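Local coordinates for protein probable transcriptional regulator (Pseudomonas aeruginosa, PDB 2ESN) that probably regulates transcription as a LysR-type factor, binding DNA through a helix-turn-helix domain and perhaps sensing a small molecule through a periplasmic-binding-protein-like domain, at residues P96-A107 with S126-A137; A190-Y198 with A267-I275. All coordinates share one frame; numbering follows the deposited sequence.

Following the chain from its N terminus, the DNA-binding helices come first, and contact 1 then lies in the LysR substrate-binding domain. Its segments, 96-107 and 126-137, close a short loop of 18 residues, nearly all of it helix 109-126, and so complete a beta-alpha-beta unit. Contact 2 begins only after contact 1 has closed: 190-198 returns to 267-275 across 68 residues that include strands 202-206, 228-233 and 249-253. The two loops therefore stand in series and neither nest nor cross. Their centres lie about 40 Å apart; contact 1 pairs strands within the sheet, whereas contact 2 fastens a loop and a helix start against the chain leaving strand 266-269.

Contact 1 (P96-A107 with S126-A137)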
loop_
_atom_site.group_PDB
_atom_site.type_symbol
_atom_site.label_atom_id
_atom_site.label_comp_id
_atom_site.label_asym_id
_atom_site.label_seq_id
_atom_site.Cartn_x
_atom_site.Cartn_y
_atom_site.Cartn_z
ATOM N N PRO C 96 -17.279 3.668 -31.385
ATOM C CA PRO C 96 -18.112 4.447 -30.435
ATOM C C PRO C 96 -19.563 3.943 -30.311
ATOM O O PRO C 96 -20.076 3.680 -29.173
ATOM C CB PRO C 96 -18.047 5.864 -30.987
ATOM C CG PRO C 96 -16.835 5.948 -31.875
ATOM C CD PRO C 96 -16.447 4.533 -32.265
ATOM N N GLY C 97 -20.201 3.772 -31.480
ATOM C CA GLY C 97 -21.586 3.470 -31.549
ATOM C C GLY C 97 -21.930 2.184 -30.925
ATOM O O GLY C 97 -23.082 1.967 -30.559
ATOM N N GLN C 98 -20.939 1.300 -30.785
ATOM C CA GLN C 98 -21.222 -0.057 -30.272
ATOM C C GLN C 98 -20.446 -0.425 -28.972
ATOM O O GLN C 98 -20.889 -1.297 -28.220
ATOM C CB GLN C 98 -20.913 -1.097 -31.375
ATOM C CG GLN C 98 -21.485 -0.751 -32.774
ATOM C CD GLN C 98 -23.041 -0.813 -32.840
ATOM O OE1 GLN C 98 -23.688 -1.543 -32.069
ATOM N NE2 GLN C 98 -23.641 -0.049 -33.806
ATOM N N SER C 99 -19.358 0.295 -28.706
ATOM C CA SER C 99 -18.500 0.097 -27.515
ATOM C C SER C 99 -19.242 0.059 -26.226
ATOM O O SER C 99 -20.272 0.743 -26.041
ATOM C CB SER C 99 -17.422 1.186 -27.399
ATOM O OG SER C 99 -16.624 1.014 -26.237
ATOM N N GLN C 100 -18.695 -0.751 -25.322
ATOM C CA GLN C 100 -19.306 -0.998 -24.005
ATOM C C GLN C 100 -18.315 -0.650 -22.899
ATOM O O GLN C 100 -18.522 -1.004 -21.739
ATOM C CB GLN C 100 -19.714 -2.456 -23.824
ATOM C CG GLN C 100 -20.708 -3.000 -24.847
ATOM C CD GLN C 100 -22.067 -2.322 -24.757
ATOM O OE1 GLN C 100 -22.687 -2.380 -23.680
ATOM N NE2 GLN C 100 -22.517 -1.743 -25.776
ATOM N N ARG C 101 -17.233 0.020 -23.275
ATOM C CA ARG C 101 -16.232 0.339 -22.285
ATOM C C ARG C 101 -16.616 1.412 -21.263
ATOM O O ARG C 101 -17.588 2.191 -21.457
ATOM C CB ARG C 101 -14.874 0.589 -22.891
ATOM C CG ARG C 101 -14.707 1.777 -23.664
ATOM C CD ARG C 101 -13.260 1.801 -24.053
ATOM N NE ARG C 101 -12.481 2.338 -22.940
ATOM C CZ ARG C 101 -11.224 2.028 -22.674
ATOM N NH1 ARG C 101 -10.590 1.130 -23.432
ATOM N NH2 ARG C 101 -10.640 2.595 -21.622
ATOM N N THR C 102 -15.888 1.375 -20.154
ATOM C CA THR C 102 -16.028 2.293 -19.034
ATOM C C THR C 102 -14.753 3.104 -19.080
ATOM O O THR C 102 -13.663 2.545 -19.109
ATOM C CB THR C 102 -16.180 1.521 -17.725
ATOM O OG1 THR C 102 -17.332 0.689 -17.825
ATOM C CG2 THR C 102 -16.373 2.419 -16.476
ATOM N N PHE C 103 -14.907 4.427 -19.223
ATOM C CA PHE C 103 -13.863 5.401 -19.010
ATOM C C PHE C 103 -13.812 5.835 -17.543
ATOM O O PHE C 103 -14.862 6.117 -16.934
ATOM C CB PHE C 103 -14.039 6.595 -19.952
ATOM C CG PHE C 103 -13.863 6.232 -21.389
ATOM C CD1 PHE C 103 -14.921 5.669 -22.118
ATOM C CD2 PHE C 103 -12.641 6.415 -21.999
ATOM C CE1 PHE C 103 -14.774 5.268 -23.432
ATOM C CE2 PHE C 103 -12.456 6.059 -23.303
ATOM C CZ PHE C 103 -13.532 5.518 -24.058
ATOM N N VAL C 104 -12.601 5.845 -16.979
ATOM C CA VAL C 104 -12.407 6.150 -15.539
ATOM C C VAL C 104 -11.696 7.488 -15.451
ATOM O O VAL C 104 -10.649 7.667 -16.059
ATOM C CB VAL C 104 -11.615 5.060 -14.759
ATOM C CG1 VAL C 104 -11.429 5.448 -13.227
ATOM C CG2 VAL C 104 -12.284 3.685 -14.902
ATOM N N PHE C 105 -12.343 8.454 -14.796
ATOM C CA PHE C 105 -11.777 9.781 -14.661
ATOM C C PHE C 105 -11.573 10.061 -13.174
ATOM O O PHE C 105 -12.371 9.637 -12.358
ATOM C CB PHE C 105 -12.741 10.887 -15.193
ATOM C CG PHE C 105 -12.892 10.950 -16.689
ATOM C CD1 PHE C 105 -12.383 12.021 -17.382
ATOM C CD2 PHE C 105 -13.636 9.998 -17.378
ATOM C CE1 PHE C 105 -12.556 12.139 -18.793
ATOM C CE2 PHE C 105 -13.872 10.129 -18.793
ATOM C CZ PHE C 105 -13.290 11.195 -19.482
ATOM N N ALA C 106 -10.495 10.784 -12.869
ATOM C CA ALA C 106 -10.163 11.289 -11.550
ATOM C C ALA C 106 -10.707 12.653 -11.628
ATOM O O ALA C 106 -10.513 13.350 -12.622
ATOM C CB ALA C 106 -8.666 11.403 -11.380
ATOM N N ALA C 107 -11.418 13.066 -10.596
ATOM C CA ALA C 107 -12.267 14.278 -10.796
ATOM C C ALA C 107 -12.560 14.917 -9.482
ATOM O O ALA C 107 -12.238 14.320 -8.421
ATOM C CB ALA C 107 -13.578 13.884 -11.471
ATOM N N SER C 126 -24.794 9.170 -29.013
ATOM C CA SER C 126 -23.746 8.785 -29.946
ATOM C C SER C 126 -22.938 7.509 -29.561
ATOM O O SER C 126 -22.269 6.923 -30.417
ATOM C CB SER C 126 -22.775 9.949 -30.169
ATOM O OG SER C 126 -21.951 10.170 -29.027
ATOM N N ALA C 127 -22.963 7.129 -28.284
ATOM C CA ALA C 127 -22.154 6.037 -27.778
ATOM C C ALA C 127 -22.926 5.442 -26.663
ATOM O O ALA C 127 -22.521 5.506 -25.510
ATOM C CB ALA C 127 -20.786 6.532 -27.333
ATOM N N PRO C 128 -24.100 4.872 -26.991
ATOM C CA PRO C 128 -25.052 4.488 -25.944
ATOM C C PRO C 128 -24.640 3.346 -25.020
ATOM O O PRO C 128 -25.318 3.093 -24.028
ATOM C CB PRO C 128 -26.327 4.155 -26.720
ATOM C CG PRO C 128 -25.935 4.054 -28.168
ATOM C CD PRO C 128 -24.588 4.602 -28.366
ATOM N N GLY C 129 -23.575 2.623 -25.318
ATOM C CA GLY C 129 -23.157 1.560 -24.343
ATOM C C GLY C 129 -21.924 2.002 -23.554
ATOM O O GLY C 129 -21.441 1.252 -22.698
ATOM N N VAL C 130 -21.405 3.202 -23.859
ATOM C CA VAL C 130 -20.203 3.722 -23.183
ATOM C C VAL C 130 -20.622 4.214 -21.782
ATOM O O VAL C 130 -21.699 4.873 -21.619
ATOM C CB VAL C 130 -19.524 4.842 -23.985
ATOM C CG1 VAL C 130 -18.695 5.764 -23.075
ATOM C CG2 VAL C 130 -18.629 4.293 -25.129
ATOM N N ARG C 131 -19.828 3.818 -20.769
ATOM C CA ARG C 131 -20.032 4.174 -19.392
ATOM C C ARG C 131 -18.907 5.023 -18.910
ATOM O O ARG C 131 -17.795 4.939 -19.445
ATOM C CB ARG C 131 -20.037 2.932 -18.501
ATOM C CG ARG C 131 -21.219 2.124 -18.690
ATOM C CD ARG C 131 -20.801 0.712 -19.080
ATOM N NE ARG C 131 -21.864 0.220 -19.933
ATOM C CZ ARG C 131 -21.918 -0.939 -20.578
ATOM N NH1 ARG C 131 -23.008 -1.181 -21.327
ATOM N NH2 ARG C 131 -20.933 -1.836 -20.473
ATOM N N LEU C 132 -19.184 5.828 -17.885
ATOM C CA LEU C 132 -18.129 6.623 -17.208
ATOM C C LEU C 132 -18.098 6.336 -15.733
ATOM O O LEU C 132 -19.151 6.093 -15.101
ATOM C CB LEU C 132 -18.277 8.137 -17.462
ATOM C CG LEU C 132 -17.476 8.734 -18.614
ATOM C CD1 LEU C 132 -17.989 8.292 -19.979
ATOM C CD2 LEU C 132 -17.445 10.265 -18.562
ATOM N N ARG C 133 -16.878 6.276 -15.204
ATOM C CA ARG C 133 -16.647 6.110 -13.742
ATOM C C ARG C 133 -15.755 7.266 -13.232
ATOM O O ARG C 133 -14.615 7.489 -13.706
ATOM C CB ARG C 133 -16.023 4.765 -13.430
ATOM C CG ARG C 133 -16.262 4.289 -12.014
ATOM C CD ARG C 133 -14.956 3.920 -11.431
ATOM N NE ARG C 133 -15.005 2.846 -10.448
ATOM C CZ ARG C 133 -15.489 2.893 -9.211
ATOM N NH1 ARG C 133 -16.085 3.984 -8.687
ATOM N NH2 ARG C 133 -15.403 1.775 -8.483
ATOM N N LEU C 134 -16.316 8.069 -12.348
ATOM C CA LEU C 134 -15.527 9.198 -11.788
ATOM C C LEU C 134 -15.165 8.871 -10.359
ATOM O O LEU C 134 -15.990 8.392 -9.654
ATOM C CB LEU C 134 -16.276 10.506 -11.817
ATOM C CG LEU C 134 -16.077 11.335 -13.057
ATOM C CD1 LEU C 134 -16.658 10.583 -14.253
ATOM C CD2 LEU C 134 -16.781 12.681 -12.762
ATOM N N VAL C 135 -13.914 9.109 -9.978
ATOM C CA VAL C 135 -13.417 8.742 -8.656
ATOM C C VAL C 135 -12.819 9.967 -8.003
ATOM O O VAL C 135 -12.269 10.853 -8.693
ATOM C CB VAL C 135 -12.344 7.561 -8.726
ATOM C CG1 VAL C 135 -12.962 6.313 -9.320
ATOM C CG2 VAL C 135 -11.085 7.944 -9.524
ATOM N N ASN C 136 -12.931 10.044 -6.677
ATOM C CA ASN C 136 -12.195 11.071 -5.913
ATOM C C ASN C 136 -10.763 10.565 -5.777
ATOM O O ASN C 136 -10.538 9.579 -5.113
ATOM C CB ASN C 136 -12.754 11.216 -4.471
ATOM C CG ASN C 136 -14.110 11.942 -4.412
ATOM O OD1 ASN C 136 -14.404 12.871 -5.200
ATOM N ND2 ASN C 136 -14.944 11.512 -3.454
ATOM N N ALA C 137 -9.814 11.169 -6.452
ATOM C CA ALA C 137 -8.442 10.748 -6.288
ATOM C C ALA C 137 -7.742 11.556 -5.168
ATOM O O ALA C 137 -8.132 12.712 -4.883
ATOM C CB ALA C 137 -7.697 10.937 -7.600
HETATM O O HOH W 1 -9.124 14.019 -8.298
#
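Strands 102-107 and 131-136 run parallel at an angle of 21°, their axes approaching to 4.4 Å, and are laced by backbone bonds from Arg-131 N to Arg-101 O (2.9 Å) through to Ala-107 N to Val-135 O. With helix 109-126 between them they form a beta-alpha-beta unit of the periplasmic-binding-protein-like fold. Phe-103, Phe-105, Leu-132 and Leu-134 share the face packed by helices, where large apolar groups suit a buried layer. Leu-132 CD2 meets the Phe-105 ring at CE2, 3.6 Å away, while Leu-134 puts CG against Phe-105 CB and CD2 against Ala-107 CB (3.7 Å), a methyl small enough to let the leucine in. The Phe-105 ring also meets that of Phe-153 in the adjoining strand 153-157.

The other face carries Thr-102, Val-104, Arg-131 and Arg-133. The CG2 branch of Thr-102, which stands anti to the residue's N, lays its methyl on Arg-133 CB at 3.9 Å. The Arg-133 guanidinium leads away to weak bonds with backbone oxygens of the second subunit, whose strand extends the sheet beyond Leu-132 and Arg-133. Near the strand starts, Gln-100 folds back at chi2 (-65°); its NE2 holds Gln-98 O at 3.0 Å, and its OE1 takes a weak, bent bond from Arg-131 NH1, with amide and guanidinium planes 71° apart.

Contact 2 (A190-Y198 with A267-I275); sequences AGAPTLEGY and ALYPAPFDI
This is a surface contact of apolar packing, with no direct hydrogen bond between its segments, in which the loop leading into helix 195-199 lies against the chain leaving strand 266-269. The Tyr-269 ring packs against Ala-192 and Pro-193: Ala-192 CA approaches its CD1 to 3.4 Å and Pro-193 CD comes to 3.6 Å from its CG, both obliquely to the ring. The small Ala-192 side chain and the compact ring of Pro-193 suit close packing on an aromatic ring. Pro-272 fits at the helix start, its CB 3.4 Å from Leu-195 N and its CG near Tyr-198 CB.

Thr-194 is the N-cap of this helix in the LysR substrate-binding domain, its OG1 accepting from Gly-197 N at 3.1 Å. One turn on, Tyr-198 leaves with CG anti to the backbone N (chi1 178°), which carries its ring to Phe-273. The two form a T-shaped stack, centroids 5.1 Å apart and planes at 65°, with the Phe-273 edge presenting CE2 over the tyrosine face. The Tyr-198 hydroxyl bonds to Thr-251. Leu-195 adds CD1 beside Phe-273 CD2, at 3.8 Å.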
loop_
_atom_site.group_PDB
_atom_site.type_symbol
_atom_site.label_atom_id
_atom_site.label_comp_id
_atom_site.label_asym_id
_atom_site.label_seq_id
_atom_site.Cartn_x
_atom_site.Cartn_y
_atom_site.Cartn_z
ATOM N N ALA C 190 -23.454 46.413 0.172
ATOM C CA ALA C 190 -24.441 47.318 -0.437
ATOM C C ALA C 190 -24.243 47.250 -1.956
ATOM O O ALA C 190 -25.198 47.442 -2.746
ATOM C CB ALA C 190 -24.305 48.727 0.098
ATOM N N GLY C 191 -23.020 46.911 -2.349
ATOM C CA GLY C 191 -22.773 46.278 -3.626
ATOM C C GLY C 191 -21.540 45.401 -3.616
ATOM O O GLY C 191 -21.198 44.764 -2.599
ATOM N N ALA C 192 -20.858 45.382 -4.757
ATOM C CA ALA C 192 -19.670 44.546 -4.924
ATOM C C ALA C 192 -18.704 44.844 -3.756
ATOM O O ALA C 192 -18.549 46.008 -3.390
ATOM C CB ALA C 192 -18.996 44.854 -6.284
ATOM N N PRO C 193 -18.059 43.808 -3.176
ATOM C CA PRO C 193 -17.196 44.145 -2.066
ATOM C C PRO C 193 -15.894 44.841 -2.594
ATOM O O PRO C 193 -15.430 44.551 -3.699
ATOM C CB PRO C 193 -16.891 42.802 -1.418
ATOM C CG PRO C 193 -17.111 41.763 -2.537
ATOM C CD PRO C 193 -18.044 42.375 -3.542
ATOM N N THR C 194 -15.347 45.765 -1.800
ATOM C CA THR C 194 -13.998 46.304 -2.023
ATOM C C THR C 194 -13.004 45.289 -1.487
ATOM O O THR C 194 -13.422 44.310 -0.832
ATOM C CB THR C 194 -13.823 47.607 -1.249
ATOM O OG1 THR C 194 -14.058 47.340 0.137
ATOM C CG2 THR C 194 -14.851 48.687 -1.767
ATOM N N LEU C 195 -11.703 45.498 -1.713
ATOM C CA LEU C 195 -10.702 44.640 -1.031
ATOM C C LEU C 195 -10.845 44.490 0.500
ATOM O O LEU C 195 -10.786 43.353 1.018
ATOM C CB LEU C 195 -9.265 45.036 -1.421
ATOM C CG LEU C 195 -8.082 44.121 -1.144
ATOM C CD1 LEU C 195 -8.319 42.698 -1.641
ATOM C CD2 LEU C 195 -6.826 44.729 -1.851
ATOM N N GLU C 196 -11.043 45.600 1.236
ATOM C CA GLU C 196 -11.105 45.531 2.700
ATOM C C GLU C 196 -12.424 44.944 3.119
ATOM O O GLU C 196 -12.520 44.289 4.170
ATOM C CB GLU C 196 -10.951 46.924 3.409
ATOM C CG GLU C 196 -9.543 47.573 3.374
ATOM C CD GLU C 196 -9.330 48.815 4.346
ATOM O OE1 GLU C 196 -8.370 49.588 4.075
ATOM O OE2 GLU C 196 -10.063 49.008 5.380
ATOM N N GLY C 197 -13.456 45.242 2.339
ATOM C CA GLY C 197 -14.823 44.760 2.623
ATOM C C GLY C 197 -14.787 43.226 2.552
ATOM O O GLY C 197 -15.228 42.546 3.486
ATOM N N TYR C 198 -14.149 42.724 1.491
ATOM C CA TYR C 198 -13.883 41.319 1.321
ATOM C C TYR C 198 -13.050 40.779 2.459
ATOM O O TYR C 198 -13.363 39.720 2.951
ATOM C CB TYR C 198 -13.128 41.098 0.018
ATOM C CG TYR C 198 -12.699 39.666 -0.320
ATOM C CD1 TYR C 198 -13.535 38.839 -1.072
ATOM C CD2 TYR C 198 -11.413 39.175 0.032
ATOM C CE1 TYR C 198 -13.141 37.513 -1.438
ATOM C CE2 TYR C 198 -10.987 37.853 -0.362
ATOM C CZ TYR C 198 -11.856 37.045 -1.120
ATOM O OH TYR C 198 -11.505 35.779 -1.533
ATOM N N ALA C 267 -25.780 36.330 -4.590
ATOM C CA ALA C 267 -25.250 37.384 -5.443
ATOM C C ALA C 267 -23.802 37.060 -5.922
ATOM O O ALA C 267 -22.982 36.489 -5.180
ATOM C CB ALA C 267 -25.250 38.671 -4.672
ATOM N N LEU C 268 -23.493 37.400 -7.150
ATOM C CA LEU C 268 -22.192 37.136 -7.722
ATOM C C LEU C 268 -21.605 38.491 -8.023
ATOM O O LEU C 268 -22.305 39.330 -8.601
ATOM C CB LEU C 268 -22.338 36.391 -9.052
ATOM C CG LEU C 268 -22.517 34.855 -9.027
ATOM C CD1 LEU C 268 -23.695 34.432 -8.182
ATOM C CD2 LEU C 268 -22.673 34.284 -10.493
ATOM N N TYR C 269 -20.334 38.677 -7.649
ATOM C CA TYR C 269 -19.611 39.947 -7.804
ATOM C C TYR C 269 -18.232 39.703 -8.382
ATOM O O TYR C 269 -17.634 38.651 -8.161
ATOM C CB TYR C 269 -19.337 40.558 -6.450
ATOM C CG TYR C 269 -20.580 40.879 -5.674
ATOM C CD1 TYR C 269 -21.461 41.881 -6.115
ATOM C CD2 TYR C 269 -20.902 40.150 -4.544
ATOM C CE1 TYR C 269 -22.611 42.170 -5.380
ATOM C CE2 TYR C 269 -22.026 40.404 -3.834
ATOM C CZ TYR C 269 -22.881 41.416 -4.230
ATOM O OH TYR C 269 -24.023 41.706 -3.468
ATOM N N PRO C 270 -17.711 40.694 -9.104
ATOM C CA PRO C 270 -16.297 40.604 -9.504
ATOM C C PRO C 270 -15.411 40.600 -8.266
ATOM O O PRO C 270 -15.768 41.185 -7.255
ATOM C CB PRO C 270 -16.091 41.838 -10.374
ATOM C CG PRO C 270 -17.293 42.786 -9.966
ATOM C CD PRO C 270 -18.404 41.919 -9.584
ATOM N N ALA C 271 -14.295 39.883 -8.323
ATOM C CA ALA C 271 -13.358 39.920 -7.236
ATOM C C ALA C 271 -12.721 41.309 -7.164
ATOM O O ALA C 271 -12.367 41.859 -8.206
ATOM C CB ALA C 271 -12.279 38.865 -7.429
ATOM N N PRO C 272 -12.512 41.842 -5.949
ATOM C CA PRO C 272 -11.776 43.069 -5.776
ATOM C C PRO C 272 -10.222 42.942 -5.850
ATOM O O PRO C 272 -9.516 43.776 -5.281
ATOM C CB PRO C 272 -12.194 43.479 -4.370
ATOM C CG PRO C 272 -12.309 42.214 -3.652
ATOM C CD PRO C 272 -12.958 41.304 -4.640
ATOM N N PHE C 273 -9.706 41.919 -6.526
ATOM C CA PHE C 273 -8.272 41.748 -6.763
ATOM C C PHE C 273 -8.157 40.919 -8.038
ATOM O O PHE C 273 -9.167 40.401 -8.559
ATOM C CB PHE C 273 -7.574 41.062 -5.565
ATOM C CG PHE C 273 -8.284 39.855 -5.049
ATOM C CD1 PHE C 273 -7.904 38.572 -5.453
ATOM C CD2 PHE C 273 -9.314 39.973 -4.127
ATOM C CE1 PHE C 273 -8.575 37.429 -4.974
ATOM C CE2 PHE C 273 -9.996 38.819 -3.634
ATOM C CZ PHE C 273 -9.641 37.561 -4.070
ATOM N N ASP C 274 -6.942 40.795 -8.555
ATOM C CA ASP C 274 -6.729 40.148 -9.854
ATOM C C ASP C 274 -6.663 38.652 -9.639
ATOM O O ASP C 274 -5.869 38.200 -8.823
ATOM C CB ASP C 274 -5.389 40.608 -10.510
ATOM C CG ASP C 274 -5.345 42.118 -10.798
ATOM O OD1 ASP C 274 -6.429 42.718 -11.052
ATOM O OD2 ASP C 274 -4.208 42.696 -10.772
ATOM N N ILE C 275 -7.457 37.896 -10.397
ATOM C CA ILE C 275 -7.325 36.425 -10.430
ATOM C C ILE C 275 -7.224 36.000 -11.867
ATOM O O ILE C 275 -8.082 36.343 -12.650
ATOM C CB ILE C 275 -8.574 35.704 -9.813
ATOM C CG1 ILE C 275 -8.955 36.303 -8.446
ATOM C CG2 ILE C 275 -8.292 34.210 -9.664
ATOM C CD1 ILE C 275 -10.470 35.945 -7.955
HETATM O O HOH W 2 -25.356 44.184 -3.852
HETATM O O HOH W 3 -15.767 43.760 -6.070
#